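Local coordinates for protein beta-hexosaminidase LpqI (Mycobacterium tuberculosis H37Rv, PDB 6GFV) that cleaves terminal beta-1,4-linked N-acetylglucosamine from peptidoglycan fragments, a step in the recycling of the mycobacterial cell wall, at residues Q105-T108 against V109-R113; R119-Q122 against M123-G127. One frame throughout, in Å; residues are numbered along the deposited sequence.

Contact 1 of 2, residues Q105-T108 against V109-R113; sequences QTRT and VQQVR
The carboxamide of Gln111 and the guanidinium of Arg107 are the flat groups of this turn, their planes 58° apart and their chains crossing at about a right angle. The amide meets Arg107 through its oxygen: OE1 of Gln111 lies 3.3 Å from CA of Arg107 and also touches its CB. The extended chain carries the guanidinium away from the amide, and the group reaches Gln111 O through a water at its edge, in its plane, which accepts from NH1 and donates to that backbone oxygen. In the plane of the amide, on a lone pair of Gln111 OE1, sits the backbone N of Thr108, at 2.9 Å and nearly straight. A second water donates to the same OE1 and to Thr106 O, tying the end of helix 100-106 to the first turn of helix 109-126.

The return bond completes a capping box. Thr108 is the N-cap, and its OG1 accepts from Gln111 N at 3.0 Å, with an N-H...O angle of 164°. A chi1 of 72° places that hydroxyl between the backbone N and the carbonyl carbon, where it faces the opening turn; CG of Gln111 packs against OG1 of Thr108 at 3.4 Å. Behind the box the main chain takes up its helical pattern, Val112 N donating to Thr108 O at 3.1 Å, while CG2 of Val112 rests against that carbonyl oxygen. Tyr162 of helix 156-172 touches Val109 and Val112 and hydrogen-bonds Arg107 O.

The chemistry is reciprocal. Gln111 N, a first-turn N-H with no carbonyl of its own helix four residues back, is satisfied by the threonine hydroxyl; Thr108 N is taken up by OE1 of Gln111, whose second bond, to water, should restrain the rotation of the amide.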
# COMPACT_ATOMS: atom_id res chain seq x y z
N GLN A 105 -1.57 11.01 22.53
CA GLN A 105 -2.00 11.74 23.72
C GLN A 105 -1.57 11.14 25.05
O GLN A 105 -1.58 11.83 26.07
CB GLN A 105 -3.51 11.87 23.72
CG GLN A 105 -4.00 12.97 22.81
CD GLN A 105 -5.49 12.98 22.66
OE1 GLN A 105 -6.21 12.37 23.45
NE2 GLN A 105 -5.98 13.67 21.64
N THR A 106 -1.21 9.87 25.05
CA THR A 106 -1.01 9.15 26.29
C THR A 106 0.37 8.47 26.42
O THR A 106 0.72 8.01 27.50
CB THR A 106 -2.11 8.08 26.48
OG1 THR A 106 -2.10 7.16 25.38
CG2 THR A 106 -3.48 8.73 26.56
N ARG A 107 1.14 8.42 25.33
CA ARG A 107 2.49 7.84 25.35
C ARG A 107 3.53 8.73 24.64
O ARG A 107 3.18 9.51 23.75
CB ARG A 107 2.49 6.44 24.71
CG ARG A 107 1.46 5.44 25.24
CD ARG A 107 1.80 3.96 24.95
NE ARG A 107 0.66 3.09 25.22
CZ ARG A 107 0.66 1.75 25.20
NH1 ARG A 107 1.77 1.06 24.92
NH2 ARG A 107 -0.46 1.09 25.46
N THR A 108 4.80 8.61 25.03
CA THR A 108 5.87 9.36 24.36
C THR A 108 6.11 8.83 22.96
O THR A 108 5.57 7.80 22.58
CB THR A 108 7.21 9.28 25.12
OG1 THR A 108 7.77 7.97 24.97
CG2 THR A 108 7.04 9.62 26.57
N VAL A 109 6.94 9.54 22.21
CA VAL A 109 7.30 9.16 20.85
C VAL A 109 8.10 7.86 20.86
O VAL A 109 7.87 6.97 20.05
CB VAL A 109 8.10 10.30 20.18
CG1 VAL A 109 8.82 9.81 18.95
CG2 VAL A 109 7.16 11.46 19.83
N GLN A 110 9.01 7.74 21.81
CA GLN A 110 9.80 6.54 21.97
C GLN A 110 8.95 5.34 22.38
O GLN A 110 9.17 4.24 21.90
CB GLN A 110 10.91 6.78 22.98
CG GLN A 110 11.80 5.59 23.19
CD GLN A 110 12.86 5.84 24.24
OE1 GLN A 110 12.57 5.91 25.43
NE2 GLN A 110 14.10 6.01 23.80
N GLN A 111 7.97 5.54 23.27
CA GLN A 111 7.04 4.47 23.66
C GLN A 111 6.21 4.01 22.47
O GLN A 111 5.83 2.85 22.37
CB GLN A 111 6.11 4.92 24.78
CG GLN A 111 6.72 4.98 26.18
CD GLN A 111 5.72 5.49 27.22
OE1 GLN A 111 5.01 6.46 26.98
NE2 GLN A 111 5.66 4.81 28.37
N VAL A 112 5.94 4.93 21.55
CA VAL A 112 5.19 4.56 20.37
C VAL A 112 6.06 3.73 19.44
O VAL A 112 5.59 2.77 18.84
CB VAL A 112 4.63 5.80 19.65
CG1 VAL A 112 4.11 5.44 18.27
CG2 VAL A 112 3.51 6.43 20.50
N ARG A 113 7.34 4.09 19.34
CA ARG A 113 8.30 3.27 18.60
C ARG A 113 8.41 1.87 19.21
O ARG A 113 8.46 0.89 18.48
CB ARG A 113 9.68 3.95 18.57
CG ARG A 113 10.68 3.25 17.66
CD ARG A 113 12.06 3.86 17.73
NE ARG A 113 13.00 3.10 16.91
CZ ARG A 113 14.21 3.52 16.57
NH1 ARG A 113 14.64 4.71 16.97
NH2 ARG A 113 14.99 2.75 15.82
O HOH W 1 3.32 8.00 28.78
O HOH W 2 4.84 1.52 24.47
O HOH W 3 9.79 7.46 26.64

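Contact 2 of 2, residues R119-Q122 against M123-G127; sequences RGRQ and MRKLG
Arg121 and Lys125, one turn apart, lie side by side and point the same way, with NZ of Lys125 3.9 Å from CG of Arg121. The contact is made along the aliphatic part of the arginine, and the two charged ends stay apart, NE of Arg121 being 5.3 Å from NZ of Lys125. CG of Lys125 rests on Arg121 O at 3.5 Å, the same carbonyl that accepts the lysine's backbone N-H. On another side of the helix Met123 curls back over the preceding turn: a bend at chi3 (-77°) brings CE to 3.6 Å from Arg119 O and against CA of Gly120. Arg124 reaches back too, its NH1 4.1 Å from CA of Arg121 and weakly hydrogen-bonded to Ala173 O.

Beneath these side chains run the bonds of a regular alpha-helix. Met123 N donates to Arg119 O at 3.0 Å and Arg124 N to Gly120 O at 2.9 Å, but toward the end the bonds weaken, Leu126 N to Gln122 O being 3.4 Å. Gly127, with a phi of 121°, then closes the helix as the C-prime residue of a Schellman motif, formed by Ile128 N to Met123 O and a weak Gly127 N to Arg124 O.

Farther out, Asp118 serves two polar ends, in a salt bridge with Arg121 and a hydrogen bond with NE2 of Gln122. Arg119 is salt-bridged to Glu81 on strand 76-83 and hydrogen-bonded to Gly95 O. Helix 156-172 lies alongside, its Tyr166 touching Arg119 and its Leu170 touching Met123, and the chain leaving the Schellman turn enters strand 130-131, which pairs in parallel with strands 76-83 and 176-182.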
# COMPACT_ATOMS: atom_id res chain seq x y z
N ARG A 119 4.63 -5.13 18.09
CA ARG A 119 3.56 -5.56 17.18
C ARG A 119 4.12 -6.01 15.82
O ARG A 119 3.67 -7.00 15.25
CB ARG A 119 2.52 -4.44 17.00
CG ARG A 119 1.62 -4.18 18.25
CD ARG A 119 0.63 -3.01 18.09
NE ARG A 119 -0.56 -3.35 17.33
CZ ARG A 119 -1.64 -3.95 17.83
NH1 ARG A 119 -1.68 -4.26 19.11
NH2 ARG A 119 -2.67 -4.23 17.04
N GLY A 120 5.12 -5.28 15.32
CA GLY A 120 5.75 -5.63 14.05
C GLY A 120 6.49 -6.95 14.11
O GLY A 120 6.50 -7.73 13.16
N ARG A 121 7.14 -7.19 15.25
CA ARG A 121 7.85 -8.43 15.50
C ARG A 121 6.91 -9.65 15.46
O ARG A 121 7.23 -10.66 14.86
CB ARG A 121 8.54 -8.34 16.86
CG ARG A 121 9.75 -9.23 17.02
CD ARG A 121 10.19 -9.28 18.48
NE ARG A 121 10.97 -8.11 18.86
CZ ARG A 121 10.66 -7.26 19.84
NH1 ARG A 121 9.58 -7.44 20.57
NH2 ARG A 121 11.46 -6.24 20.09
N GLN A 122 5.76 -9.52 16.10
CA GLN A 122 4.74 -10.57 16.11
C GLN A 122 4.14 -10.79 14.71
O GLN A 122 3.86 -11.92 14.32
CB GLN A 122 3.64 -10.22 17.12
CG GLN A 122 4.14 -10.17 18.58
CD GLN A 122 3.02 -9.97 19.58
OE1 GLN A 122 2.13 -10.81 19.71
NE2 GLN A 122 3.04 -8.85 20.27
N MET A 123 3.96 -9.71 13.96
CA MET A 123 3.49 -9.78 12.58
C MET A 123 4.49 -10.48 11.66
O MET A 123 4.11 -11.24 10.78
CB MET A 123 3.19 -8.38 12.04
CG MET A 123 1.79 -7.87 12.35
SD MET A 123 1.41 -6.30 11.51
CE MET A 123 2.30 -5.15 12.53
N ARG A 124 5.78 -10.23 11.86
CA ARG A 124 6.79 -10.88 11.02
C ARG A 124 6.90 -12.40 11.29
O ARG A 124 7.14 -13.18 10.37
CB ARG A 124 8.15 -10.22 11.22
CG ARG A 124 9.23 -10.83 10.33
CD ARG A 124 10.57 -10.15 10.50
NE ARG A 124 11.43 -10.79 11.49
CZ ARG A 124 11.66 -10.32 12.71
NH1 ARG A 124 11.09 -9.20 13.13
NH2 ARG A 124 12.47 -10.98 13.53
N LYS A 125 6.72 -12.82 12.53
CA LYS A 125 6.69 -14.25 12.84
C LYS A 125 5.52 -14.98 12.16
O LYS A 125 5.64 -16.14 11.79
CB LYS A 125 6.63 -14.47 14.35
CG LYS A 125 7.89 -14.07 15.09
CD LYS A 125 7.67 -14.06 16.60
CE LYS A 125 8.57 -13.04 17.29
NZ LYS A 125 7.87 -12.38 18.44
N LEU A 126 4.39 -14.29 12.01
CA LEU A 126 3.23 -14.89 11.35
C LEU A 126 3.42 -15.02 9.84
O LEU A 126 2.80 -15.87 9.22
CB LEU A 126 1.96 -14.09 11.63
CG LEU A 126 1.43 -14.07 13.06
CD1 LEU A 126 0.35 -13.02 13.22
CD2 LEU A 126 0.92 -15.44 13.46
N GLY A 127 4.28 -14.18 9.27
CA GLY A 127 4.50 -14.19 7.83
C GLY A 127 4.19 -12.88 7.11
O GLY A 127 4.30 -12.80 5.89

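Overall arrangement
Contact 1 and contact 2 illustrate the two ends of one helix, 109-126: a capping box starts it and a Schellman motif stops it, their centres 20 Å apart and their nearest atoms about 7 Å apart without touching. Helix 156-172 runs beside both, so a single neighbour packs against start and finish. The helix belongs to the TIM-barrel domain of this family 3 glycoside hydrolase. Contact 1 is at the surface, away from the annotated sites, whereas contact 2 is partly buried: the side chain of Met123 is about 8 Å from that of Arg88 and about 9 Å from that of Asp80, both inferred from relatives to bind substrate.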